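Long-range contacts in biliverdin reductase (Synechocystis sp., PDB 5B3T), which reduces biliverdin, a tetrapyrrole of the heme-degradation pathway, in an NAD(P)H-dependent reaction: residues Thr82-Leu86 and His175-Gly179; Leu127-Ile133 and Asp290-Val294; Lys149-Phe154 and Leu253-Thr259; Ile161-Ala167 and Gly241-Asn247; Val202-Cys206 and Cys321-Cys325. All blocks are in the same frame, centred on the assembly; numbering follows the deposited sequence.

The chain divides into a Rossmann-type nucleotide-binding part with a parallel five-stranded sheet and a C-terminal alpha/beta part with a mixed eight-stranded sheet. Contacts 1 and 2 join these two parts; their centres lie about 21 Å apart, and contact 1 includes a residue seen to bind NADP(+). Contacts 3, 4 and 5 all reach the mixed sheet. Contacts 3 and 4 share strand 153-163, one near each end, with centres about 32 Å apart, while contact 5 sets helix 309-325 against the edge strand 199-210. Contact 4 nests inside contact 3 and that inside contact 2, so the mixed sheet is built within the loop contact 2 closes; contact 5 crosses it, its helix coming later.

Contact 1: residues Thr82-Leu86 and His175-Gly179; sequences TINQL and HQQFG
Asn-84 and Gln-85 run past the C-terminal end of the single-turn helix 175-178, with the CA atoms of Gln-85 and Gln-177 4.9 Å apart. The loop 82-86 follows strand 77-80 of the Rossmann fold and carries Asn-84, seen to bind NADP(+), which is absent from this model; the contact thus joins the nucleotide-binding domain to the C-terminal domain beside the cofactor site. Two carbonyls near the end of the helix receive it. Asn-84 ND2 donates to Phe-178 O over 3.1 Å, nearly straight at 166°; the donor lies in the carbonyl plane on a lone pair, and the oxygen lies close to the plane of the amide. The same ND2 comes within 3.3 Å of Phe-178 CD1. A weak backbone bond runs from Gln-85 N to Gln-177 O. With CG anti to N (chi1 -174°) and the chain extended, Gln-85 brings CD to 3.3 Å from Gln-176 O and OE1 to 3.9 Å from Gln-177 CG. Shortening Gln-85 to an alanine would probably open a gap beside that carbonyl and beside Gln-177 CG. Trp-171, another NADP(+)-binding residue, touches Ile-83, Asn-84 and Gln-177. On the buried side, the Ile-83 CD1 methyl rests 3.7 Å from Gln-177 NE2.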
# COMPACT_ATOMS: atom_id res chain seq x y z
N THR A 82 4.94 -4.39 6.95
CA THR A 82 6.12 -5.25 6.92
C THR A 82 6.13 -6.07 5.63
O THR A 82 5.66 -5.60 4.58
CB THR A 82 6.13 -6.14 8.18
OG1 THR A 82 7.30 -6.98 8.20
CG2 THR A 82 4.87 -7.02 8.27
N ILE A 83 6.69 -7.27 5.69
CA ILE A 83 6.78 -8.16 4.54
C ILE A 83 5.38 -8.44 3.98
O ILE A 83 4.46 -8.78 4.74
CB ILE A 83 7.49 -9.46 4.95
CG1 ILE A 83 8.95 -9.17 5.33
CG2 ILE A 83 7.39 -10.50 3.87
CD1 ILE A 83 9.67 -10.34 6.02
N ASN A 84 5.24 -8.37 2.67
CA ASN A 84 3.94 -8.46 2.02
C ASN A 84 3.15 -9.69 2.46
O ASN A 84 1.97 -9.59 2.83
CB ASN A 84 4.12 -8.48 0.49
CG ASN A 84 4.46 -7.12 -0.08
OD1 ASN A 84 4.33 -6.10 0.60
ND2 ASN A 84 4.89 -7.09 -1.33
N GLN A 85 3.79 -10.86 2.43
CA GLN A 85 3.08 -12.11 2.68
C GLN A 85 2.49 -12.16 4.09
O GLN A 85 1.48 -12.84 4.30
CB GLN A 85 4.02 -13.29 2.46
CG GLN A 85 3.35 -14.66 2.54
CD GLN A 85 4.33 -15.80 2.31
OE1 GLN A 85 5.50 -15.72 2.68
NE2 GLN A 85 3.84 -16.87 1.69
N LEU A 86 3.09 -11.45 5.04
CA LEU A 86 2.72 -11.58 6.45
C LEU A 86 1.47 -10.81 6.84
O LEU A 86 0.91 -11.08 7.91
CB LEU A 86 3.88 -11.13 7.33
CG LEU A 86 5.16 -11.96 7.31
CD1 LEU A 86 6.21 -11.34 8.22
CD2 LEU A 86 4.86 -13.38 7.72
N HIS A 175 9.90 -14.98 -4.20
CA HIS A 175 8.61 -15.26 -4.84
C HIS A 175 7.46 -15.25 -3.83
O HIS A 175 6.45 -14.56 -4.03
CB HIS A 175 8.66 -16.60 -5.57
CG HIS A 175 9.29 -16.54 -6.92
ND1 HIS A 175 8.67 -15.98 -8.02
CD2 HIS A 175 10.49 -16.99 -7.37
CE1 HIS A 175 9.45 -16.08 -9.07
NE2 HIS A 175 10.57 -16.69 -8.71
N GLN A 176 7.60 -16.02 -2.75
CA GLN A 176 6.48 -16.19 -1.82
C GLN A 176 6.30 -14.98 -0.91
O GLN A 176 5.17 -14.55 -0.66
CB GLN A 176 6.68 -17.46 -1.00
CG GLN A 176 6.50 -18.74 -1.81
CD GLN A 176 6.72 -19.98 -0.97
OE1 GLN A 176 6.77 -19.92 0.25
NE2 GLN A 176 6.85 -21.13 -1.64
N GLN A 177 7.40 -14.41 -0.40
CA GLN A 177 7.29 -13.29 0.53
C GLN A 177 6.81 -12.03 -0.17
O GLN A 177 5.99 -11.28 0.38
CB GLN A 177 8.63 -13.04 1.22
CG GLN A 177 9.01 -14.10 2.25
CD GLN A 177 10.35 -13.83 2.90
OE1 GLN A 177 11.40 -13.98 2.26
NE2 GLN A 177 10.33 -13.42 4.16
N PHE A 178 7.30 -11.77 -1.38
CA PHE A 178 6.88 -10.57 -2.10
C PHE A 178 5.49 -10.75 -2.70
O PHE A 178 4.71 -9.79 -2.75
CB PHE A 178 7.90 -10.22 -3.18
CG PHE A 178 7.56 -8.99 -3.97
CD1 PHE A 178 7.48 -7.76 -3.34
CD2 PHE A 178 7.32 -9.07 -5.33
CE1 PHE A 178 7.16 -6.62 -4.06
CE2 PHE A 178 7.01 -7.93 -6.05
CZ PHE A 178 6.92 -6.71 -5.41
N GLY A 179 5.17 -11.95 -3.16
CA GLY A 179 3.85 -12.22 -3.69
C GLY A 179 3.67 -11.69 -5.10
O GLY A 179 4.62 -11.32 -5.80

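Contact 2: residues Leu127-Ile133 and Asp290-Val294; sequences LLHVEHI and DTEAV
His-129 and Asp-290 supply the polar core. The imidazole NE2 donates to Asp-290 OD1 over 2.9 Å with an angle of 152°, and a weaker branch at 3.0 Å joins NE2 to Asp-290 OD2. OD1 is met on its syn lone pair, and ring and carboxylate planes are only 17° apart, so the carboxylate meets the ring edge nearly coplanar with it. His-129 CG lies anti to the backbone N (chi1 176°), which sends the ring out from strand 128-131 to the helix. That strand, at the edge of the Rossmann sheet, runs nearly antiparallel to helix 290-294, their axes 11.0 Å apart at closest. Apolar contacts flank this pair. Val-294 CG2 approaches His-129 CD2 to 3.5 Å, neither over the face nor at the edge, while Val-294 CG1 meets Leu-127 CD2 at 3.9 Å. On the other flank Ile-133 CD1 lies 4.2 Å from Asp-290 CB. As for charge, Asp-290 OD2 also bridges to Arg-28, and Glu-131 CG makes a nonbonded contact with Asp-290 OD1 at 3.5 Å. Gripped by a ring N-H and a guanidinium, the buried Asp-290 carboxylate is likely to stay ionised, although the nearby Glu-131 carboxylate, OE2 4.7 Å from Asp-290 OD1, would work against this.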
# COMPACT_ATOMS: atom_id res chain seq x y z
N LEU A 127 -11.13 -2.12 15.49
CA LEU A 127 -10.83 -1.40 14.25
C LEU A 127 -10.00 -2.26 13.31
O LEU A 127 -9.04 -2.92 13.72
CB LEU A 127 -10.09 -0.11 14.57
CG LEU A 127 -9.59 0.73 13.39
CD1 LEU A 127 -10.76 1.27 12.57
CD2 LEU A 127 -8.69 1.87 13.87
N LEU A 128 -10.38 -2.26 12.04
CA LEU A 128 -9.55 -2.79 10.96
C LEU A 128 -9.48 -1.70 9.89
O LEU A 128 -10.45 -1.49 9.16
CB LEU A 128 -10.10 -4.09 10.38
CG LEU A 128 -9.33 -4.65 9.18
CD1 LEU A 128 -7.91 -5.02 9.57
CD2 LEU A 128 -10.05 -5.85 8.58
N HIS A 129 -8.35 -1.01 9.83
CA HIS A 129 -8.19 0.17 8.99
C HIS A 129 -6.99 -0.03 8.07
O HIS A 129 -5.90 -0.39 8.54
CB HIS A 129 -8.02 1.42 9.85
CG HIS A 129 -7.75 2.67 9.07
ND1 HIS A 129 -8.66 3.21 8.20
CD2 HIS A 129 -6.67 3.48 9.05
CE1 HIS A 129 -8.15 4.31 7.66
NE2 HIS A 129 -6.94 4.50 8.16
N VAL A 130 -7.18 0.20 6.78
CA VAL A 130 -6.13 0.02 5.78
C VAL A 130 -6.05 1.28 4.93
O VAL A 130 -7.07 1.79 4.45
CB VAL A 130 -6.40 -1.20 4.88
CG1 VAL A 130 -5.27 -1.36 3.86
CG2 VAL A 130 -6.55 -2.46 5.72
N GLU A 131 -4.83 1.79 4.75
CA GLU A 131 -4.57 2.84 3.78
C GLU A 131 -3.38 2.44 2.92
O GLU A 131 -2.65 1.49 3.22
CB GLU A 131 -4.30 4.19 4.46
CG GLU A 131 -5.44 5.20 4.31
CD GLU A 131 -5.71 5.62 2.86
OE1 GLU A 131 -4.93 5.24 1.95
OE2 GLU A 131 -6.71 6.33 2.63
N HIS A 132 -3.20 3.18 1.83
CA HIS A 132 -2.12 2.93 0.87
C HIS A 132 -1.51 4.29 0.55
O HIS A 132 -1.89 4.94 -0.43
CB HIS A 132 -2.64 2.22 -0.37
CG HIS A 132 -1.57 1.61 -1.22
ND1 HIS A 132 -1.82 1.09 -2.47
CD2 HIS A 132 -0.25 1.42 -0.99
CE1 HIS A 132 -0.69 0.62 -2.98
NE2 HIS A 132 0.28 0.81 -2.10
N ILE A 133 -0.56 4.72 1.38
CA ILE A 133 -0.00 6.06 1.32
C ILE A 133 1.47 6.06 0.94
O ILE A 133 1.94 6.97 0.25
CB ILE A 133 -0.22 6.80 2.66
CG1 ILE A 133 -1.71 6.90 2.98
CG2 ILE A 133 0.41 8.19 2.63
CD1 ILE A 133 -2.01 7.39 4.38
N ASP A 290 -4.04 10.73 8.64
CA ASP A 290 -4.66 9.43 8.82
C ASP A 290 -4.46 8.90 10.24
O ASP A 290 -5.39 8.37 10.85
CB ASP A 290 -4.13 8.43 7.80
CG ASP A 290 -4.89 7.13 7.80
OD1 ASP A 290 -5.99 7.08 7.21
OD2 ASP A 290 -4.40 6.15 8.41
N THR A 291 -3.24 9.04 10.77
CA THR A 291 -2.98 8.60 12.14
C THR A 291 -3.84 9.37 13.13
O THR A 291 -4.40 8.79 14.07
CB THR A 291 -1.50 8.77 12.48
OG1 THR A 291 -0.71 8.04 11.55
CG2 THR A 291 -1.22 8.26 13.89
N GLU A 292 -3.98 10.69 12.93
CA GLU A 292 -4.79 11.49 13.84
C GLU A 292 -6.27 11.13 13.72
O GLU A 292 -7.00 11.15 14.72
CB GLU A 292 -4.56 12.97 13.58
CG GLU A 292 -3.16 13.44 13.97
CD GLU A 292 -2.90 14.89 13.64
OE1 GLU A 292 -3.69 15.49 12.87
OE2 GLU A 292 -1.90 15.45 14.14
N ALA A 293 -6.73 10.79 12.51
CA ALA A 293 -8.10 10.33 12.35
C ALA A 293 -8.33 9.02 13.09
O ALA A 293 -9.38 8.82 13.71
CB ALA A 293 -8.43 10.17 10.87
N VAL A 294 -7.34 8.11 13.04
CA VAL A 294 -7.45 6.85 13.77
C VAL A 294 -7.52 7.11 15.27
O VAL A 294 -8.35 6.53 15.98
CB VAL A 294 -6.27 5.92 13.41
CG1 VAL A 294 -6.15 4.78 14.40
CG2 VAL A 294 -6.44 5.38 11.99

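Contact 3: residues Lys149-Phe154 and Leu253-Thr259; sequences KIGEVF and LHGDRGT
His-254 O is approached by three groups of the other segment. Phe-154 N donates to it over 2.9 Å, nearly along the C=O axis, and Val-153 CA adds a CA-H...O contact at 3.4 Å. The Phe-154 ring lies with one face toward the same oxygen, which stands 3.5 Å above the ring plane and off toward the rim. Phe-154 reaches this place because its CG lies between the backbone N and carbonyl carbon (chi1 56°), which folds the ring back over the hairpin; CE2 then comes to 3.4 Å from Gly-255 C.

Further along, Glu-152 and Asp-256 hold each other by two bonds. Asp-256 N donates to Glu-152 O, and Glu-152 N returns a bond to Asp-256 OD1 that arrives from above the carboxylate plane at 138°. Their carboxylates are like charges, with Glu-152 OE1 4.0 Å from Asp-256 OD2. Ile-150 O accepts Arg-257 N over 3.0 Å from well above the carbonyl plane and takes a CA-H contact from Gly-255. The second glycine of the turn, Gly-258, receives Ile-150 CB at 3.3 Å from its O. A CB on Gly-255 would fall 2.1 Å from Ile-150 O, a clash consistent with the glycine there. On the buried side, Val-153 and Leu-253 both touch Phe-196 of helix 193-196.

Val-153 and Gly-255 form an antiparallel non-hydrogen-bonded pair, and Gly-255 to Gly-258 make a type I turn closed by backbone bonds in both directions. Residues 253-259 form the tip of a two-residue beta hairpin whose first strand, 248-255, pairs antiparallel with strand 153-163 in the mixed sheet.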
# COMPACT_ATOMS: atom_id res chain seq x y z
N LYS A 149 -10.67 18.14 -13.97
CA LYS A 149 -10.28 19.14 -14.95
C LYS A 149 -10.12 18.58 -16.36
O LYS A 149 -10.11 19.37 -17.32
CB LYS A 149 -8.97 19.81 -14.54
CG LYS A 149 -9.03 20.62 -13.25
CD LYS A 149 -7.68 21.28 -12.98
CE LYS A 149 -7.74 22.25 -11.81
NZ LYS A 149 -8.23 21.61 -10.56
N ILE A 150 -10.00 17.26 -16.53
CA ILE A 150 -9.60 16.70 -17.82
C ILE A 150 -10.73 15.93 -18.50
O ILE A 150 -10.49 15.24 -19.49
CB ILE A 150 -8.35 15.81 -17.67
CG1 ILE A 150 -8.67 14.55 -16.86
CG2 ILE A 150 -7.22 16.59 -17.02
CD1 ILE A 150 -7.50 13.59 -16.77
N GLY A 151 -11.96 16.06 -18.00
CA GLY A 151 -13.08 15.45 -18.71
C GLY A 151 -13.08 13.93 -18.63
O GLY A 151 -12.62 13.32 -17.66
N GLU A 152 -13.61 13.30 -19.68
CA GLU A 152 -13.70 11.85 -19.72
C GLU A 152 -12.31 11.25 -19.92
O GLU A 152 -11.68 11.46 -20.96
CB GLU A 152 -14.64 11.40 -20.84
CG GLU A 152 -14.90 9.90 -20.84
CD GLU A 152 -15.58 9.42 -22.12
OE1 GLU A 152 -15.60 10.18 -23.11
OE2 GLU A 152 -16.08 8.27 -22.12
N VAL A 153 -11.85 10.49 -18.93
CA VAL A 153 -10.55 9.83 -19.00
C VAL A 153 -10.69 8.57 -19.84
O VAL A 153 -11.50 7.69 -19.52
CB VAL A 153 -10.02 9.52 -17.60
CG1 VAL A 153 -8.60 8.96 -17.68
CG2 VAL A 153 -10.06 10.77 -16.73
N PHE A 154 -9.90 8.47 -20.91
CA PHE A 154 -10.00 7.34 -21.83
C PHE A 154 -8.73 6.51 -21.94
O PHE A 154 -8.80 5.38 -22.43
CB PHE A 154 -10.38 7.83 -23.24
CG PHE A 154 -9.45 8.88 -23.79
CD1 PHE A 154 -8.29 8.51 -24.46
CD2 PHE A 154 -9.75 10.23 -23.66
CE1 PHE A 154 -7.44 9.47 -24.97
CE2 PHE A 154 -8.89 11.19 -24.17
CZ PHE A 154 -7.74 10.82 -24.83
N LEU A 253 -2.53 10.14 -17.35
CA LEU A 253 -3.96 9.95 -17.58
C LEU A 253 -4.41 10.94 -18.65
O LEU A 253 -4.26 12.15 -18.48
CB LEU A 253 -4.76 10.14 -16.29
CG LEU A 253 -4.36 9.26 -15.10
CD1 LEU A 253 -3.37 9.98 -14.19
CD2 LEU A 253 -5.58 8.79 -14.31
N HIS A 254 -4.97 10.42 -19.74
CA HIS A 254 -5.42 11.23 -20.87
C HIS A 254 -6.94 11.35 -20.81
O HIS A 254 -7.65 10.34 -20.79
CB HIS A 254 -4.99 10.62 -22.20
CG HIS A 254 -3.51 10.57 -22.40
ND1 HIS A 254 -2.76 11.68 -22.71
CD2 HIS A 254 -2.64 9.53 -22.38
CE1 HIS A 254 -1.49 11.34 -22.84
NE2 HIS A 254 -1.39 10.04 -22.65
N GLY A 255 -7.43 12.59 -20.80
CA GLY A 255 -8.85 12.85 -20.89
C GLY A 255 -9.16 13.78 -22.05
O GLY A 255 -8.26 14.45 -22.55
N ASP A 256 -10.42 13.83 -22.50
CA ASP A 256 -10.70 14.65 -23.67
C ASP A 256 -10.67 16.15 -23.38
O ASP A 256 -10.84 16.94 -24.31
CB ASP A 256 -12.04 14.26 -24.31
CG ASP A 256 -13.22 14.40 -23.36
OD1 ASP A 256 -13.08 15.01 -22.28
OD2 ASP A 256 -14.31 13.89 -23.71
N ARG A 257 -10.46 16.56 -22.13
CA ARG A 257 -10.25 17.96 -21.79
C ARG A 257 -8.86 18.23 -21.25
O ARG A 257 -8.56 19.38 -20.91
CB ARG A 257 -11.30 18.44 -20.78
CG ARG A 257 -12.70 18.55 -21.36
CD ARG A 257 -13.70 19.05 -20.32
NE ARG A 257 -15.05 18.60 -20.62
CZ ARG A 257 -16.12 18.88 -19.89
NH1 ARG A 257 -16.00 19.63 -18.80
NH2 ARG A 257 -17.31 18.42 -20.25
N GLY A 258 -8.00 17.22 -21.16
CA GLY A 258 -6.64 17.46 -20.71
C GLY A 258 -5.93 16.16 -20.37
O GLY A 258 -6.52 15.08 -20.33
N THR A 259 -4.63 16.30 -20.14
CA THR A 259 -3.76 15.20 -19.76
C THR A 259 -3.04 15.53 -18.45
O THR A 259 -2.55 16.64 -18.27
CB THR A 259 -2.72 14.90 -20.86
OG1 THR A 259 -3.38 14.29 -21.98
CG2 THR A 259 -1.63 13.96 -20.34

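Contact 4: residues Ile161-Ala167 and Gly241-Asn247; sequences IMGQNPA and GEVFHQN
Gly-163 and Gly-241 pair as a parallel beta bridge in the close-packed part of the contact. Gly-241 N donates to Met-162 O, and Gln-164 N donates to Gly-241 O over 2.9 Å, a straight bond (169°) that reaches the oxygen from above its carbonyl plane. The bare Gly-163 lets Phe-244 O and Asn-247 come close: a CB there would stand 2.5 Å from Phe-244 O. Gly-163 N is held by Asn-247 OD1 at 2.7 Å, again out of the carbonyl plane. With CG1 beside the backbone N (chi1 -70°), Ile-161 turns CG2 anti to that N and onto Phe-244 CD1 at 3.5 Å, the two side chains crossing at about a right angle.

Glu-242 closes the other end. Its extended chain carries OE2 to Ala-167 N at 2.8 Å, using the anti lone pair, just after the cis peptide before Pro-166, while OE1 is paired with Arg-218. Asn-165 OD1 lies 3.4 Å from Glu-242 CG. With an alanine in place of Glu-242, Ala-167 N would probably lose its acceptor and Arg-218 this carboxylate partner, leaving the cis-proline bend freer to move.

The outer side is looser and wetter. One water bridges Gly-163 O and Asn-247 ND2, with the Met-162 sulfur 3.8 Å from that ND2. A second water links Asn-165 ND2 and Glu-242 O by weak bonds.

Loop 241-247 leaves strand 233-241, turns by a type I turn from Gly-241 to Phe-244, and passes across the end of strand 153-163 to strand 248-255: a connection that skips one strand of the mixed sheet.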
# COMPACT_ATOMS: atom_id res chain seq x y z
N ILE A 161 9.38 0.98 -13.38
CA ILE A 161 10.50 0.13 -13.75
C ILE A 161 11.71 0.55 -12.94
O ILE A 161 12.10 1.72 -12.97
CB ILE A 161 10.79 0.19 -15.26
CG1 ILE A 161 9.67 -0.49 -16.04
CG2 ILE A 161 12.13 -0.48 -15.56
CD1 ILE A 161 9.86 -0.46 -17.54
N MET A 162 12.30 -0.40 -12.21
CA MET A 162 13.39 -0.12 -11.28
C MET A 162 14.53 -1.11 -11.54
O MET A 162 14.47 -2.25 -11.08
CB MET A 162 12.90 -0.20 -9.84
CG MET A 162 14.00 -0.18 -8.79
SD MET A 162 15.07 1.26 -8.96
CE MET A 162 13.87 2.58 -8.80
N GLY A 163 15.55 -0.67 -12.25
CA GLY A 163 16.71 -1.51 -12.47
C GLY A 163 17.48 -1.72 -11.17
O GLY A 163 17.66 -0.80 -10.37
N GLN A 164 17.92 -2.96 -10.96
CA GLN A 164 18.65 -3.31 -9.75
C GLN A 164 19.60 -4.46 -10.07
O GLN A 164 19.15 -5.55 -10.42
CB GLN A 164 17.70 -3.70 -8.61
CG GLN A 164 18.40 -4.19 -7.35
CD GLN A 164 19.37 -3.18 -6.78
OE1 GLN A 164 19.02 -2.01 -6.60
NE2 GLN A 164 20.58 -3.62 -6.48
N ASN A 165 20.90 -4.20 -9.93
CA ASN A 165 21.92 -5.19 -10.25
C ASN A 165 23.09 -5.03 -9.28
O ASN A 165 23.72 -3.97 -9.24
CB ASN A 165 22.38 -5.02 -11.71
CG ASN A 165 23.23 -6.18 -12.20
OD1 ASN A 165 23.31 -7.23 -11.55
ND2 ASN A 165 23.87 -6.00 -13.35
N PRO A 166 23.39 -6.07 -8.49
CA PRO A 166 22.72 -7.38 -8.51
C PRO A 166 21.40 -7.40 -7.74
O PRO A 166 21.20 -6.60 -6.82
CB PRO A 166 23.74 -8.29 -7.84
CG PRO A 166 24.40 -7.40 -6.85
CD PRO A 166 24.48 -6.04 -7.50
N ALA A 167 20.51 -8.30 -8.13
CA ALA A 167 19.27 -8.48 -7.38
C ALA A 167 19.59 -9.04 -6.00
O ALA A 167 20.35 -10.01 -5.90
CB ALA A 167 18.32 -9.40 -8.13
N GLY A 241 14.70 -5.36 -11.37
CA GLY A 241 15.71 -6.40 -11.42
C GLY A 241 16.86 -6.13 -12.37
O GLY A 241 17.07 -5.00 -12.82
N GLU A 242 17.61 -7.19 -12.69
CA GLU A 242 18.91 -7.06 -13.33
C GLU A 242 18.82 -6.77 -14.83
O GLU A 242 19.81 -6.31 -15.40
CB GLU A 242 19.73 -8.33 -13.09
CG GLU A 242 20.19 -8.50 -11.65
CD GLU A 242 20.85 -9.84 -11.38
OE1 GLU A 242 21.05 -10.62 -12.34
OE2 GLU A 242 21.17 -10.11 -10.21
N VAL A 243 17.67 -7.01 -15.47
CA VAL A 243 17.58 -6.87 -16.92
C VAL A 243 17.16 -5.48 -17.38
O VAL A 243 17.15 -5.22 -18.59
CB VAL A 243 16.60 -7.91 -17.52
CG1 VAL A 243 17.03 -9.32 -17.15
CG2 VAL A 243 15.18 -7.63 -17.06
N PHE A 244 16.81 -4.59 -16.45
CA PHE A 244 16.26 -3.28 -16.80
C PHE A 244 17.37 -2.24 -16.77
O PHE A 244 17.97 -2.00 -15.71
CB PHE A 244 15.13 -2.90 -15.85
CG PHE A 244 13.92 -3.79 -15.97
CD1 PHE A 244 12.98 -3.57 -16.96
CD2 PHE A 244 13.73 -4.84 -15.09
CE1 PHE A 244 11.87 -4.38 -17.07
CE2 PHE A 244 12.62 -5.66 -15.20
CZ PHE A 244 11.69 -5.43 -16.19
N HIS A 245 17.63 -1.61 -17.91
CA HIS A 245 18.68 -0.61 -18.03
C HIS A 245 18.16 0.82 -18.03
O HIS A 245 18.97 1.75 -18.04
CB HIS A 245 19.51 -0.86 -19.29
CG HIS A 245 20.49 -1.98 -19.15
ND1 HIS A 245 20.15 -3.30 -19.34
CD2 HIS A 245 21.81 -1.98 -18.82
CE1 HIS A 245 21.21 -4.07 -19.14
NE2 HIS A 245 22.23 -3.29 -18.82
N GLN A 246 16.85 1.02 -18.03
CA GLN A 246 16.27 2.36 -17.94
C GLN A 246 15.12 2.34 -16.95
O GLN A 246 14.17 1.56 -17.11
CB GLN A 246 15.78 2.87 -19.30
CG GLN A 246 15.41 4.35 -19.29
CD GLN A 246 14.43 4.71 -20.39
OE1 GLN A 246 13.47 3.99 -20.65
NE2 GLN A 246 14.67 5.85 -21.04
N ASN A 247 15.20 3.18 -15.92
CA ASN A 247 14.15 3.29 -14.93
C ASN A 247 12.99 4.14 -15.45
O ASN A 247 13.15 4.95 -16.36
CB ASN A 247 14.69 3.88 -13.63
CG ASN A 247 15.65 2.95 -12.92
OD1 ASN A 247 15.87 1.82 -13.36
ND2 ASN A 247 16.22 3.41 -11.81
O HOH W 1 18.33 1.83 -10.73
O HOH W 2 21.95 -3.76 -14.98

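Contact 5: residues Val202-Cys206 and Cys321-Cys325; sequences VDAQC and CAQAC
Ala-204 CB is the bump at the centre, and it enters a hollow on helix 321-325 framed by Cys-321, Ala-324 and Cys-325. It reaches Cys-325 SG at 3.5 Å, Cys-321 O at 3.6 Å and the Ala-324 CB methyl at 4.1 Å. Ala-324 and Cys-325 lie three and four positions after Cys-321, so the three share one face of the helix, and the small side chain of Ala-204 is consistent with the close approach, 6.6 Å between the axes of segments 202-206 and 321-325. On one side of it Val-202 sends CG1, anti to its N (chi1 179°), to Cys-321 SG at 3.5 Å and toward Ala-324 CB at 4.2 Å. On the other side Cys-206 CB meets Cys-325 SG at 3.8 Å, so that this sulfur wedges between Ala-204 and Cys-206.

Strand 202-206 belongs to the outer strand 199-210 of the mixed sheet in the C-terminal alpha/beta domain, and 321-325 belongs to helix 309-325, packed over one face of that sheet; the two segments cross at -62°. Residues 202, 204 and 206 point to the helix, while Asp-203 and Gln-205 point away; Gln-205 OE1 bonds to Thr-223 on the neighbouring strand. Cys-321 touches Leu-226 of that neighbour, and Phe-180 touches Cys-321, Ala-322 and Cys-325.

No direct hydrogen bond joins the two segments. Instead, a water accepts from Ala-204 N at 3.0 Å and donates to Ala-324 O, and a second water accepts from Cys-206 N and donates to Cys-325 O, where these carbonyls lie near the strand.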
# COMPACT_ATOMS: atom_id res chain seq x y z
N VAL A 202 -9.76 -7.69 -18.14
CA VAL A 202 -8.36 -7.75 -17.72
C VAL A 202 -7.60 -8.69 -18.64
O VAL A 202 -8.08 -9.79 -18.94
CB VAL A 202 -8.21 -8.21 -16.26
CG1 VAL A 202 -6.75 -8.27 -15.86
CG2 VAL A 202 -8.97 -7.31 -15.32
N ASP A 203 -6.42 -8.26 -19.08
CA ASP A 203 -5.40 -9.14 -19.64
C ASP A 203 -4.11 -8.85 -18.89
O ASP A 203 -3.74 -7.68 -18.73
CB ASP A 203 -5.20 -8.94 -21.15
CG ASP A 203 -6.50 -8.99 -21.91
OD1 ASP A 203 -7.11 -10.07 -21.99
OD2 ASP A 203 -6.91 -7.93 -22.46
N ALA A 204 -3.42 -9.89 -18.43
CA ALA A 204 -2.22 -9.70 -17.63
C ALA A 204 -1.22 -10.79 -17.95
O ALA A 204 -1.59 -11.94 -18.20
CB ALA A 204 -2.54 -9.69 -16.13
N GLN A 205 0.06 -10.42 -17.94
CA GLN A 205 1.17 -11.35 -18.12
C GLN A 205 2.22 -11.07 -17.05
O GLN A 205 2.41 -9.93 -16.63
CB GLN A 205 1.80 -11.25 -19.51
CG GLN A 205 0.85 -11.52 -20.67
CD GLN A 205 -0.03 -10.33 -21.00
OE1 GLN A 205 0.34 -9.18 -20.76
NE2 GLN A 205 -1.21 -10.60 -21.55
N CYS A 206 2.91 -12.13 -16.63
CA CYS A 206 3.94 -12.02 -15.60
C CYS A 206 5.12 -12.89 -16.00
O CYS A 206 4.96 -14.10 -16.20
CB CYS A 206 3.39 -12.44 -14.23
SG CYS A 206 4.36 -11.85 -12.83
N CYS A 321 -6.33 -10.08 -11.74
CA CYS A 321 -5.15 -10.01 -12.61
C CYS A 321 -4.24 -11.21 -12.41
O CYS A 321 -3.62 -11.69 -13.36
CB CYS A 321 -4.40 -8.71 -12.37
SG CYS A 321 -5.29 -7.23 -12.88
N ALA A 322 -4.13 -11.70 -11.17
CA ALA A 322 -3.35 -12.92 -10.93
C ALA A 322 -3.99 -14.11 -11.63
O ALA A 322 -3.28 -14.97 -12.18
CB ALA A 322 -3.23 -13.18 -9.43
N GLN A 323 -5.32 -14.18 -11.62
CA GLN A 323 -6.02 -15.24 -12.35
C GLN A 323 -5.74 -15.15 -13.84
O GLN A 323 -5.52 -16.17 -14.50
CB GLN A 323 -7.52 -15.15 -12.06
CG GLN A 323 -8.37 -16.20 -12.73
CD GLN A 323 -9.85 -16.01 -12.43
OE1 GLN A 323 -10.37 -14.89 -12.50
NE2 GLN A 323 -10.53 -17.09 -12.08
N ALA A 324 -5.73 -13.93 -14.39
CA ALA A 324 -5.40 -13.75 -15.80
C ALA A 324 -3.94 -14.11 -16.09
O ALA A 324 -3.61 -14.45 -17.22
CB ALA A 324 -5.68 -12.31 -16.22
N CYS A 325 -3.08 -14.03 -15.07
CA CYS A 325 -1.66 -14.35 -15.23
C CYS A 325 -1.37 -15.83 -15.10
O CYS A 325 -0.26 -16.26 -15.43
CB CYS A 325 -0.83 -13.59 -14.19
SG CYS A 325 -0.36 -11.91 -14.62
O HOH W 3 -4.42 -12.50 -19.65
O HOH W 4 1.60 -14.71 -17.58